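Local atomic coordinates of prephenate dehydrogenase (Corynebacterium glutamicum ATCC 13032, PDB entry 3KTD), a protein that probably catalyses the NAD(P)+-dependent oxidative decarboxylation of prephenate to 4-hydroxyphenylpyruvate on the way to tyrosine. Residues D69-A75 with N94-V100; L62-A66 with H91-N95; A195-L200 with L252-E258; S102-Y108 with Y120-H124. All coordinates share one frame; numbering follows the deposited sequence.

Contact 1 of 4, residues D69-A75 with N94-V100; sequences DALIVLA and NNGFTDV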
loop_
_atom_site.group_PDB
_atom_site.type_symbol
_atom_site.label_atom_id
_atom_site.label_comp_id
_atom_site.label_asym_id
_atom_site.label_seq_id
_atom_site.Cartn_x
_atom_site.Cartn_y
_atom_site.Cartn_z
ATOM N N ASP A 69 -18.804 -39.362 -5.297
ATOM C CA ASP A 69 -17.418 -39.205 -4.816
ATOM C C ASP A 69 -16.823 -37.846 -5.233
ATOM O O ASP A 69 -15.699 -37.775 -5.739
ATOM C CB ASP A 69 -16.513 -40.353 -5.289
ATOM C CG ASP A 69 -15.128 -40.336 -4.607
ATOM O OD1 ASP A 69 -15.055 -40.143 -3.364
ATOM O OD2 ASP A 69 -14.109 -40.514 -5.316
ATOM N N ALA A 70 -17.576 -36.774 -5.017
ATOM C CA ALA A 70 -17.137 -35.448 -5.437
ATOM C C ALA A 70 -16.059 -34.904 -4.526
ATOM O O ALA A 70 -16.020 -35.214 -3.331
ATOM C CB ALA A 70 -18.309 -34.473 -5.461
ATOM N N LEU A 71 -15.181 -34.090 -5.102
ATOM C CA LEU A 71 -14.217 -33.350 -4.309
ATOM C C LEU A 71 -15.010 -32.194 -3.722
ATOM O O LEU A 71 -15.621 -31.439 -4.465
ATOM C CB LEU A 71 -13.080 -32.844 -5.181
ATOM C CG LEU A 71 -12.068 -31.925 -4.500
ATOM C CD1 LEU A 71 -11.328 -32.627 -3.388
ATOM C CD2 LEU A 71 -11.103 -31.391 -5.554
ATOM N N ILE A 72 -15.030 -32.080 -2.396
ATOM C CA ILE A 72 -15.817 -31.048 -1.723
ATOM C C ILE A 72 -14.945 -29.845 -1.363
ATOM O O ILE A 72 -13.952 -29.988 -0.652
ATOM C CB ILE A 72 -16.460 -31.584 -0.430
ATOM C CG1 ILE A 72 -17.355 -32.788 -0.727
ATOM C CG2 ILE A 72 -17.266 -30.498 0.259
ATOM C CD1 ILE A 72 -18.088 -33.329 0.493
ATOM N N VAL A 73 -15.311 -28.661 -1.845
ATOM C CA VAL A 73 -14.564 -27.451 -1.517
ATOM C C VAL A 73 -15.316 -26.683 -0.437
ATOM O O VAL A 73 -16.454 -26.261 -0.648
ATOM C CB VAL A 73 -14.383 -26.543 -2.751
ATOM C CG1 VAL A 73 -13.719 -25.233 -2.352
ATOM C CG2 VAL A 73 -13.574 -27.246 -3.829
ATOM N N LEU A 74 -14.701 -26.515 0.728
ATOM C CA LEU A 74 -15.332 -25.734 1.783
ATOM C C LEU A 74 -14.909 -24.287 1.573
ATOM O O LEU A 74 -13.859 -23.859 2.047
ATOM C CB LEU A 74 -14.954 -26.248 3.175
ATOM C CG LEU A 74 -15.122 -27.755 3.407
ATOM C CD1 LEU A 74 -14.994 -28.068 4.897
ATOM C CD2 LEU A 74 -16.441 -28.268 2.874
ATOM N N ALA A 75 -15.742 -23.559 0.827
ATOM C CA ALA A 75 -15.507 -22.160 0.454
ATOM C C ALA A 75 -16.250 -21.227 1.404
ATOM O O ALA A 75 -17.117 -20.448 0.997
ATOM C CB ALA A 75 -15.957 -21.927 -0.989
ATOM N N ASN A 94 -16.566 -40.462 3.455
ATOM C CA ASN A 94 -15.514 -41.034 2.620
ATOM C C ASN A 94 -15.044 -40.085 1.513
ATOM O O ASN A 94 -14.026 -40.338 0.881
ATOM C CB ASN A 94 -15.963 -42.391 2.030
ATOM C CG ASN A 94 -14.796 -43.189 1.435
ATOM O OD1 ASN A 94 -13.695 -43.219 1.993
ATOM N ND2 ASN A 94 -15.033 -43.827 0.295
ATOM N N ASN A 95 -15.767 -38.997 1.284
ATOM C CA ASN A 95 -15.372 -38.036 0.253
ATOM C C ASN A 95 -14.094 -37.284 0.588
ATOM O O ASN A 95 -13.822 -37.004 1.752
ATOM C CB ASN A 95 -16.472 -37.000 0.023
ATOM C CG ASN A 95 -17.715 -37.604 -0.524
ATOM O OD1 ASN A 95 -18.330 -38.451 0.117
ATOM N ND2 ASN A 95 -18.096 -37.196 -1.723
ATOM N N GLY A 96 -13.313 -36.967 -0.438
ATOM C CA GLY A 96 -12.156 -36.086 -0.282
ATOM C C GLY A 96 -12.639 -34.639 -0.207
ATOM O O GLY A 96 -13.736 -34.330 -0.690
ATOM N N PHE A 97 -11.846 -33.752 0.396
ATOM C CA PHE A 97 -12.257 -32.360 0.515
ATOM C C PHE A 97 -11.123 -31.377 0.800
ATOM O O PHE A 97 -10.110 -31.733 1.394
ATOM C CB PHE A 97 -13.332 -32.224 1.600
ATOM C CG PHE A 97 -12.843 -32.545 2.968
ATOM C CD1 PHE A 97 -12.833 -33.862 3.423
ATOM C CD2 PHE A 97 -12.380 -31.535 3.809
ATOM C CE1 PHE A 97 -12.372 -34.168 4.701
ATOM C CE2 PHE A 97 -11.915 -31.825 5.083
ATOM C CZ PHE A 97 -11.912 -33.146 5.534
ATOM N N THR A 98 -11.328 -30.125 0.395
ATOM C CA THR A 98 -10.350 -29.069 0.596
ATOM C C THR A 98 -11.025 -27.793 1.086
ATOM O O THR A 98 -12.240 -27.659 0.979
ATOM C CB THR A 98 -9.574 -28.794 -0.698
ATOM O OG1 THR A 98 -8.545 -27.831 -0.445
ATOM C CG2 THR A 98 -10.497 -28.300 -1.799
ATOM N N ASP A 99 -10.239 -26.877 1.646
ATOM C CA ASP A 99 -10.753 -25.597 2.141
ATOM C C ASP A 99 -10.056 -24.447 1.418
ATOM O O ASP A 99 -9.174 -24.679 0.607
ATOM C CB ASP A 99 -10.534 -25.464 3.646
ATOM C CG ASP A 99 -9.106 -25.092 4.002
ATOM O OD1 ASP A 99 -8.193 -25.892 3.725
ATOM O OD2 ASP A 99 -8.903 -23.999 4.572
ATOM N N VAL A 100 -10.434 -23.211 1.728
ATOM C CA VAL A 100 -9.853 -22.039 1.060
ATOM C C VAL A 100 -9.355 -20.942 2.022
ATOM O O VAL A 100 -9.016 -19.838 1.598
ATOM C CB VAL A 100 -10.883 -21.428 0.129
ATOM C CG1 VAL A 100 -11.358 -22.476 -0.876
ATOM C CG2 VAL A 100 -12.036 -20.869 0.945
HETATM O O HOH W 1 -14.171 -37.617 -2.923
#
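I72 and V73 pair with F97 and T98 as parallel strands, and this is the tightly packed half of the contact. I72 N donates to G96 O and T98 N to I72 O. L74 N then donates to T98 O at 2.7 Å, almost straight (174° at the hydrogen). V73 and T98 point to one face of the sheet, side by side, with V73 CG2 3.8 Å from T98 CG2, and V73 CG1 meets V100 CG1 at about a right angle. On the I72 face, F97 sets its CB against I72 CB (3.8 Å), and its ring touches L74 CD1 loosely. With chi1 at 65°, its CG sits between N and C, and the ring swings off to Y120 of the next strand and L85 of helix 78-91. Toward D69 and N94 the contact opens to solvent and turns polar. N95 ND2 donates a hydrogen bond to A70 O (3.3 Å), in the carbonyl plane and on a lone pair, with A70 O only 7° out of the amide plane. Beside it a water accepts from G96 N (2.7 Å) and lies within bonding distance of D69 OD1 and A70 O; D69 OD2 forms a salt bridge with R9. The backbone ladder thus ends where a side-chain amide and a water take over, so A70 O and G96 N still find partners where the regular pairing stops.

Contact 2 of 4, residues L62-A66 with H91-N95; sequences LQRAA and HAPNN
L62 and A66, one turn apart on helix 58-67, face H91 and A92, where helix 78-91 gives out; the CA atoms of A66 and A92 are 4.9 Å apart, those of L62 and H91 6.0 Å. A92 is the first residue to leave helical geometry, and a type I turn from A92 to N95 follows, closed by N95 N bonding to A92 O. This turn brings the chain back against the last part of the other helix. The side chains meet in three steps along the helix. L62 CB rests on H91 CB at 3.7 Å, while L62 CD1 comes to the same carbon from farther along the branch; H91 turns its ND1 back to A87 O of its own helix. Next, the methyls of A66 and A92 touch at 4.0 Å. Last comes N95, whose CG lies anti to its carbonyl carbon (chi1 -65°), which turns the amide toward A65 and A66. Its ND2 makes a weak, bent bond to A65 O (2.7 Å, 141° at the hydrogen), a second partner besides A70 O, and its OD1 lies 3.3 Å from A66 CA. One amide nitrogen therefore ties the helix end to the start of the following strand. L62, A92 and N95 all lean on I72, so helix 58-67 and the loop after helix 78-91 pack on the same residue of strand 71-74, as in the helix-on-sheet layering of a Rossmann-type nucleotide-binding domain.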
loop_
_atom_site.group_PDB
_atom_site.type_symbol
_atom_site.label_atom_id
_atom_site.label_comp_id
_atom_site.label_asym_id
_atom_site.label_seq_id
_atom_site.Cartn_x
_atom_site.Cartn_y
_atom_site.Cartn_z
ATOM N N LEU A 62 -24.787 -32.806 0.064
ATOM C CA LEU A 62 -23.810 -33.751 0.606
ATOM C C LEU A 62 -24.163 -35.203 0.282
ATOM O O LEU A 62 -23.268 -36.024 0.075
ATOM C CB LEU A 62 -23.657 -33.555 2.115
ATOM C CG LEU A 62 -23.023 -32.225 2.541
ATOM C CD1 LEU A 62 -23.179 -31.978 4.037
ATOM C CD2 LEU A 62 -21.553 -32.176 2.153
ATOM N N GLN A 63 -25.459 -35.517 0.236
ATOM C CA GLN A 63 -25.920 -36.861 -0.131
ATOM C C GLN A 63 -25.453 -37.214 -1.548
ATOM O O GLN A 63 -24.944 -38.308 -1.795
ATOM C CB GLN A 63 -27.445 -36.948 -0.040
ATOM C CG GLN A 63 -27.995 -38.351 -0.341
ATOM C CD GLN A 63 -29.517 -38.439 -0.238
ATOM O OE1 GLN A 63 -30.243 -37.556 -0.709
ATOM N NE2 GLN A 63 -30.004 -39.522 0.367
ATOM N N ARG A 64 -25.636 -36.260 -2.458
ATOM C CA ARG A 64 -25.235 -36.379 -3.858
ATOM C C ARG A 64 -23.723 -36.368 -3.974
ATOM O O ARG A 64 -23.148 -37.117 -4.760
ATOM C CB ARG A 64 -25.822 -35.210 -4.664
ATOM C CG ARG A 64 -25.362 -35.110 -6.117
ATOM C CD ARG A 64 -25.988 -33.901 -6.797
ATOM N NE ARG A 64 -25.296 -33.515 -8.028
ATOM C CZ ARG A 64 -25.589 -32.432 -8.752
ATOM N NH1 ARG A 64 -26.563 -31.602 -8.383
ATOM N NH2 ARG A 64 -24.900 -32.169 -9.854
ATOM N N ALA A 65 -23.080 -35.501 -3.198
ATOM C CA ALA A 65 -21.631 -35.418 -3.209
ATOM C C ALA A 65 -21.070 -36.778 -2.844
ATOM O O ALA A 65 -20.125 -37.253 -3.476
ATOM C CB ALA A 65 -21.147 -34.356 -2.242
ATOM N N ALA A 66 -21.671 -37.407 -1.835
ATOM C CA ALA A 66 -21.257 -38.740 -1.398
ATOM C C ALA A 66 -21.550 -39.771 -2.475
ATOM O O ALA A 66 -20.743 -40.664 -2.711
ATOM C CB ALA A 66 -21.938 -39.125 -0.094
ATOM N N HIS A 91 -22.185 -36.675 6.788
ATOM C CA HIS A 91 -22.965 -36.938 5.568
ATOM C C HIS A 91 -22.185 -37.436 4.326
ATOM O O HIS A 91 -22.790 -37.967 3.393
ATOM C CB HIS A 91 -23.730 -35.670 5.191
ATOM C CG HIS A 91 -24.740 -35.241 6.211
ATOM N ND1 HIS A 91 -24.425 -34.419 7.273
ATOM C CD2 HIS A 91 -26.065 -35.498 6.311
ATOM C CE1 HIS A 91 -25.512 -34.199 7.990
ATOM N NE2 HIS A 91 -26.521 -34.841 7.427
ATOM N N ALA A 92 -20.868 -37.228 4.299
ATOM C CA ALA A 92 -20.006 -37.694 3.208
ATOM C C ALA A 92 -18.652 -38.058 3.808
ATOM O O ALA A 92 -17.629 -37.446 3.489
ATOM C CB ALA A 92 -19.855 -36.614 2.154
ATOM N N PRO A 93 -18.643 -39.075 4.676
ATOM C CA PRO A 93 -17.458 -39.394 5.463
ATOM C C PRO A 93 -16.296 -39.966 4.660
ATOM O O PRO A 93 -15.165 -39.957 5.148
ATOM C CB PRO A 93 -17.965 -40.438 6.474
ATOM C CG PRO A 93 -19.404 -40.705 6.133
ATOM C CD PRO A 93 -19.656 -40.134 4.781
ATOM N N ASN A 94 -16.566 -40.462 3.455
ATOM C CA ASN A 94 -15.514 -41.034 2.620
ATOM C C ASN A 94 -15.044 -40.085 1.513
ATOM O O ASN A 94 -14.026 -40.338 0.881
ATOM C CB ASN A 94 -15.963 -42.391 2.030
ATOM C CG ASN A 94 -14.796 -43.189 1.435
ATOM O OD1 ASN A 94 -13.695 -43.219 1.993
ATOM N ND2 ASN A 94 -15.033 -43.827 0.295
ATOM N N ASN A 95 -15.767 -38.997 1.284
ATOM C CA ASN A 95 -15.372 -38.036 0.253
ATOM C C ASN A 95 -14.094 -37.284 0.588
ATOM O O ASN A 95 -13.822 -37.004 1.752
ATOM C CB ASN A 95 -16.472 -37.000 0.023
ATOM C CG ASN A 95 -17.715 -37.604 -0.524
ATOM O OD1 ASN A 95 -18.330 -38.451 0.117
ATOM N ND2 ASN A 95 -18.096 -37.196 -1.723
#

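Contact 3 of 4, residues A195-L200 with L252-E258; sequences ARVSHL and LVKALDE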
loop_
_atom_site.group_PDB
_atom_site.type_symbol
_atom_site.label_atom_id
_atom_site.label_comp_id
_atom_site.label_asym_id
_atom_site.label_seq_id
_atom_site.Cartn_x
_atom_site.Cartn_y
_atom_site.Cartn_z
ATOM N N ALA A 195 1.625 -14.665 7.753
ATOM C CA ALA A 195 1.749 -13.761 8.892
ATOM C C ALA A 195 2.522 -12.527 8.451
ATOM O O ALA A 195 2.146 -11.388 8.766
ATOM C CB ALA A 195 2.458 -14.437 10.057
ATOM N N ARG A 196 3.596 -12.771 7.705
ATOM C CA ARG A 196 4.464 -11.710 7.232
ATOM C C ARG A 196 3.838 -10.895 6.108
ATOM O O ARG A 196 3.733 -9.677 6.221
ATOM C CB ARG A 196 5.786 -12.294 6.745
ATOM C CG ARG A 196 6.622 -12.970 7.839
ATOM C CD ARG A 196 7.818 -13.717 7.241
ATOM N NE ARG A 196 8.697 -14.253 8.273
ATOM C CZ ARG A 196 9.622 -13.559 8.933
ATOM N NH1 ARG A 196 9.819 -12.268 8.689
ATOM N NH2 ARG A 196 10.352 -14.163 9.856
ATOM N N VAL A 197 3.395 -11.563 5.044
ATOM C CA VAL A 197 2.996 -10.854 3.825
ATOM C C VAL A 197 1.533 -10.437 3.722
ATOM O O VAL A 197 1.155 -9.718 2.788
ATOM C CB VAL A 197 3.370 -11.666 2.564
ATOM C CG1 VAL A 197 4.860 -11.951 2.545
ATOM C CG2 VAL A 197 2.575 -12.944 2.499
ATOM N N SER A 198 0.714 -10.856 4.676
ATOM C CA SER A 198 -0.714 -10.552 4.621
ATOM C C SER A 198 -1.297 -10.082 5.953
ATOM O O SER A 198 -1.997 -9.073 6.012
ATOM C CB SER A 198 -1.473 -11.783 4.127
ATOM O OG SER A 198 -2.868 -11.603 4.283
ATOM N N HIS A 199 -1.019 -10.819 7.021
ATOM C CA HIS A 199 -1.575 -10.493 8.326
ATOM C C HIS A 199 -0.904 -9.251 8.923
ATOM O O HIS A 199 -1.596 -8.324 9.311
ATOM C CB HIS A 199 -1.539 -11.709 9.268
ATOM C CG HIS A 199 -2.215 -12.928 8.699
ATOM N ND1 HIS A 199 -1.882 -14.214 9.068
ATOM C CD2 HIS A 199 -3.170 -13.049 7.746
ATOM C CE1 HIS A 199 -2.628 -15.070 8.395
ATOM N NE2 HIS A 199 -3.418 -14.388 7.585
ATOM N N LEU A 200 0.427 -9.210 8.956
ATOM C CA LEU A 200 1.139 -8.010 9.408
ATOM C C LEU A 200 0.777 -6.847 8.496
ATOM O O LEU A 200 0.640 -5.712 8.963
ATOM C CB LEU A 200 2.656 -8.222 9.397
ATOM C CG LEU A 200 3.551 -7.038 9.803
ATOM C CD1 LEU A 200 3.374 -6.671 11.278
ATOM C CD2 LEU A 200 5.016 -7.355 9.505
ATOM N N LEU A 252 2.068 -14.745 13.703
ATOM C CA LEU A 252 1.926 -13.290 13.531
ATOM C C LEU A 252 2.757 -12.513 14.556
ATOM O O LEU A 252 3.399 -11.525 14.209
ATOM C CB LEU A 252 0.464 -12.835 13.597
ATOM C CG LEU A 252 0.213 -11.328 13.391
ATOM C CD1 LEU A 252 1.016 -10.760 12.216
ATOM C CD2 LEU A 252 -1.271 -11.024 13.205
ATOM N N VAL A 253 2.747 -12.956 15.808
ATOM C CA VAL A 253 3.529 -12.290 16.841
ATOM C C VAL A 253 5.018 -12.350 16.510
ATOM O O VAL A 253 5.720 -11.358 16.704
ATOM C CB VAL A 253 3.248 -12.866 18.244
ATOM C CG1 VAL A 253 4.217 -12.299 19.281
ATOM C CG2 VAL A 253 1.816 -12.569 18.640
ATOM N N LYS A 254 5.502 -13.488 16.002
ATOM C CA LYS A 254 6.916 -13.591 15.593
ATOM C C LYS A 254 7.196 -12.547 14.514
ATOM O O LYS A 254 8.235 -11.882 14.519
ATOM C CB LYS A 254 7.263 -14.975 15.034
ATOM C CG LYS A 254 7.335 -16.101 16.058
ATOM C CD LYS A 254 7.489 -17.469 15.357
ATOM C CE LYS A 254 7.218 -18.662 16.287
ATOM N NZ LYS A 254 8.294 -18.861 17.304
ATOM N N ALA A 255 6.252 -12.419 13.586
ATOM C CA ALA A 255 6.349 -11.441 12.507
ATOM C C ALA A 255 6.274 -10.002 13.051
ATOM O O ALA A 255 7.107 -9.171 12.717
ATOM C CB ALA A 255 5.252 -11.699 11.472
ATOM N N LEU A 256 5.288 -9.724 13.900
ATOM C CA LEU A 256 5.124 -8.392 14.474
ATOM C C LEU A 256 6.335 -7.974 15.323
ATOM O O LEU A 256 6.695 -6.796 15.346
ATOM C CB LEU A 256 3.824 -8.311 15.285
ATOM C CG LEU A 256 3.431 -6.972 15.932
ATOM C CD1 LEU A 256 3.466 -5.829 14.945
ATOM C CD2 LEU A 256 2.047 -7.077 16.546
ATOM N N ASP A 257 6.967 -8.938 15.995
ATOM C CA ASP A 257 8.165 -8.672 16.797
ATOM C C ASP A 257 9.343 -8.269 15.943
ATOM O O ASP A 257 10.199 -7.496 16.388
ATOM C CB ASP A 257 8.560 -9.879 17.653
ATOM C CG ASP A 257 7.719 -10.003 18.903
ATOM O OD1 ASP A 257 6.739 -9.244 19.036
ATOM O OD2 ASP A 257 8.029 -10.857 19.762
ATOM N N GLU A 258 9.414 -8.810 14.733
ATOM C CA GLU A 258 10.449 -8.390 13.805
ATOM C C GLU A 258 10.166 -6.943 13.403
ATOM O O GLU A 258 11.078 -6.125 13.332
ATOM C CB GLU A 258 10.507 -9.291 12.569
ATOM C CG GLU A 258 11.096 -10.669 12.816
ATOM C CD GLU A 258 11.522 -11.374 11.529
ATOM O OE1 GLU A 258 11.656 -10.710 10.466
ATOM O OE2 GLU A 258 11.736 -12.607 11.583
#
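R196 grips E258 end-on with two nitrogens, NH1 to OE1 at 3.0 Å and NH2 to OE2 at 2.7 Å, a bidentate salt bridge. Both oxygens lie near the guanidinium plane, but the carboxylate is turned 63° against it, and each oxygen is met from above the carboxylate plane. The chain of R196 runs extended from CG to NE, carrying the guanidinium past A255 CB to E258. Each end of the pair has another partner across the dimer interface: NH1 also donates to V211 O of the second subunit, and E258 OE1 also takes a bond from N214 ND2 of that subunit. The charges are thus held by polar groups of both chains, which probably favours keeping the pair ionised. Beneath the bridge the contact is apolar. A195 CB sits 3.7 Å from L252 CA, L252 CD1 lies 4.1 Å from L200 CB, and the CD1 atoms of L200 and L256 meet at 3.8 Å. H199 touches L252 through its CB; its ND1 is bonded to N248 ND2. Within helix 187-214 a wider pi-type turn has L200 N bonding to A195 O at 2.8 Å, five residues back. The two helix segments cross at 90° with axes 9.2 Å apart, small alanines at the near point and a charged clasp outside, in the all-helical dimerization domain of the prephenate dehydrogenase family, here packed against its partner subunit.

Contact 4 of 4, residues S102-Y108 with Y120-H124; sequences SVKTAVY and YVGSH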
loop_
_atom_site.group_PDB
_atom_site.type_symbol
_atom_site.label_atom_id
_atom_site.label_comp_id
_atom_site.label_asym_id
_atom_site.label_seq_id
_atom_site.Cartn_x
_atom_site.Cartn_y
_atom_site.Cartn_z
ATOM N N SER A 102 -7.484 -18.453 4.667
ATOM C CA SER A 102 -6.240 -17.688 4.840
ATOM C C SER A 102 -5.222 -18.281 5.808
ATOM O O SER A 102 -4.030 -18.078 5.623
ATOM C CB SER A 102 -6.603 -16.258 5.290
ATOM O OG SER A 102 -7.753 -16.241 6.147
ATOM N N VAL A 103 -5.692 -18.979 6.843
ATOM C CA VAL A 103 -4.827 -19.642 7.829
ATOM C C VAL A 103 -5.026 -21.145 7.681
ATOM O O VAL A 103 -6.136 -21.594 7.422
ATOM C CB VAL A 103 -5.169 -19.207 9.269
ATOM C CG1 VAL A 103 -4.209 -19.832 10.266
ATOM C CG2 VAL A 103 -5.113 -17.705 9.384
ATOM N N LYS A 104 -3.954 -21.917 7.852
ATOM C CA LYS A 104 -3.974 -23.358 7.561
ATOM C C LYS A 104 -3.777 -24.268 8.773
ATOM O O LYS A 104 -4.395 -25.333 8.849
ATOM C CB LYS A 104 -2.918 -23.667 6.499
ATOM C CG LYS A 104 -3.350 -23.295 5.099
ATOM C CD LYS A 104 -4.182 -24.401 4.492
ATOM C CE LYS A 104 -5.401 -23.873 3.808
ATOM N NZ LYS A 104 -6.364 -23.311 4.783
ATOM N N THR A 105 -2.924 -23.879 9.714
ATOM C CA THR A 105 -2.697 -24.716 10.887
ATOM C C THR A 105 -3.991 -24.915 11.669
ATOM O O THR A 105 -4.294 -26.032 12.099
ATOM C CB THR A 105 -1.625 -24.142 11.830
ATOM O OG1 THR A 105 -0.365 -24.103 11.154
ATOM C CG2 THR A 105 -1.484 -24.999 13.092
ATOM N N ALA A 106 -4.758 -23.841 11.843
ATOM C CA ALA A 106 -5.994 -23.921 12.617
ATOM C C ALA A 106 -6.982 -24.925 12.003
ATOM O O ALA A 106 -7.690 -25.637 12.733
ATOM C CB ALA A 106 -6.627 -22.547 12.752
ATOM N N VAL A 107 -7.009 -24.992 10.674
ATOM C CA VAL A 107 -7.915 -25.895 9.962
ATOM C C VAL A 107 -7.430 -27.332 10.057
ATOM O O VAL A 107 -8.197 -28.227 10.411
ATOM C CB VAL A 107 -8.064 -25.500 8.479
ATOM C CG1 VAL A 107 -8.921 -26.494 7.734
ATOM C CG2 VAL A 107 -8.666 -24.136 8.391
ATOM N N TYR A 108 -6.159 -27.552 9.746
ATOM C CA TYR A 108 -5.597 -28.896 9.783
ATOM C C TYR A 108 -5.814 -29.522 11.174
ATOM O O TYR A 108 -6.252 -30.674 11.278
ATOM C CB TYR A 108 -4.121 -28.857 9.380
ATOM C CG TYR A 108 -3.472 -30.197 9.099
ATOM C CD1 TYR A 108 -4.162 -31.212 8.426
ATOM C CD2 TYR A 108 -2.144 -30.429 9.456
ATOM C CE1 TYR A 108 -3.557 -32.437 8.160
ATOM C CE2 TYR A 108 -1.527 -31.648 9.190
ATOM C CZ TYR A 108 -2.237 -32.650 8.538
ATOM O OH TYR A 108 -1.634 -33.862 8.268
ATOM N N TYR A 120 -8.390 -35.081 3.507
ATOM C CA TYR A 120 -8.266 -33.627 3.434
ATOM C C TYR A 120 -7.026 -33.134 2.710
ATOM O O TYR A 120 -5.929 -33.655 2.907
ATOM C CB TYR A 120 -8.236 -33.065 4.858
ATOM C CG TYR A 120 -7.903 -31.588 4.981
ATOM C CD1 TYR A 120 -8.742 -30.612 4.450
ATOM C CD2 TYR A 120 -6.777 -31.170 5.674
ATOM C CE1 TYR A 120 -8.450 -29.265 4.586
ATOM C CE2 TYR A 120 -6.476 -29.826 5.819
ATOM C CZ TYR A 120 -7.314 -28.882 5.274
ATOM O OH TYR A 120 -7.003 -27.557 5.410
ATOM N N VAL A 121 -7.208 -32.125 1.870
ATOM C CA VAL A 121 -6.081 -31.415 1.295
ATOM C C VAL A 121 -6.302 -29.917 1.476
ATOM O O VAL A 121 -7.199 -29.331 0.880
ATOM C CB VAL A 121 -5.867 -31.744 -0.169
ATOM C CG1 VAL A 121 -4.613 -30.997 -0.677
ATOM C CG2 VAL A 121 -5.739 -33.267 -0.350
ATOM N N GLY A 122 -5.483 -29.304 2.319
ATOM C CA GLY A 122 -5.581 -27.880 2.552
ATOM C C GLY A 122 -5.291 -27.087 1.293
ATOM O O GLY A 122 -4.457 -27.472 0.471
ATOM N N SER A 123 -6.010 -25.993 1.112
ATOM C CA SER A 123 -5.654 -25.085 0.057
ATOM C C SER A 123 -5.985 -23.653 0.431
ATOM O O SER A 123 -6.810 -23.396 1.291
ATOM C CB SER A 123 -6.336 -25.480 -1.238
ATOM O OG SER A 123 -7.537 -24.763 -1.411
ATOM N N HIS A 124 -5.316 -22.726 -0.227
ATOM C CA HIS A 124 -5.501 -21.307 0.029
ATOM C C HIS A 124 -5.219 -20.504 -1.230
ATOM O O HIS A 124 -4.071 -20.432 -1.638
ATOM C CB HIS A 124 -4.566 -20.848 1.157
ATOM C CG HIS A 124 -4.582 -19.369 1.399
ATOM N ND1 HIS A 124 -3.486 -18.680 1.872
ATOM C CD2 HIS A 124 -5.559 -18.446 1.220
ATOM C CE1 HIS A 124 -3.791 -17.399 1.986
ATOM N NE2 HIS A 124 -5.041 -17.230 1.591
#
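H124 presents one face of its imidazole to S102: the CA of S102 stands over it, 3.7 Å from the ring centroid and 20° off the normal, a CH-pi contact with backbone rather than side chain. H124 CG is anti to the backbone N (chi1 174°), which carries the ring out from the strand to S102; its ND1 is bonded to NE2 of H190 in helix 187-214, and those two rings meet steeply. The ring of Y120 carries G122 N over one face, offset toward the rim. At its edge, near the ring plane, comes Y108 CD1, 3.8 Å from Y120 CE2. V107 CG1 approaches Y120 CZ at 3.8 Å, the two side chains at about a right angle. The hydroxyl of Y120 is bonded to D99 OD1, which fixes how the phenol is directed, whereas Y108 OH goes to D156. Between Y120 and H124, K104 folds in, bent at three successive torsions (chi2 is -84°), and lays CE 4.1 Å from H124 CB. The bend returns NZ to V103 O at 3.2 Å, above the carbonyl plane; NZ is also bonded to V101 O and forms a salt bridge with D99 OD2. D99 is therefore shared by K104 and Y120, binding the loop to the strand. Strand 97-99, helix 105-113 and strand 120-125 form a beta-alpha-beta unit of the Rossmann-type fold, and the H124-H190 pair places this end of it at the seam with the helical dimerization domain.

Contacts 1 and 2 are neighbours, centres 9 Å apart: they share N94 and N95, and I72 CD1 packs on L62 CD2 at 4.0 Å. Contact 4 carries the same sheet one strand further, its centre 12 Å from that of contact 1, with S123 OG bonded to D99 O at 2.6 Å. Contact 3 belongs to the dimerization domain, 38 Å between centres from contact 2 but only 18 Å from contact 4, which it touches where H199 CE1 meets V103 CG2 at 3.8 Å. In this family the substrate cleft lies between the two domains, so contact 4, and H199 of contact 3 where it meets V103, probably lie near it. A75 of contact 1 touches a glycine-rich pattern consistent with a dinucleotide-binding loop.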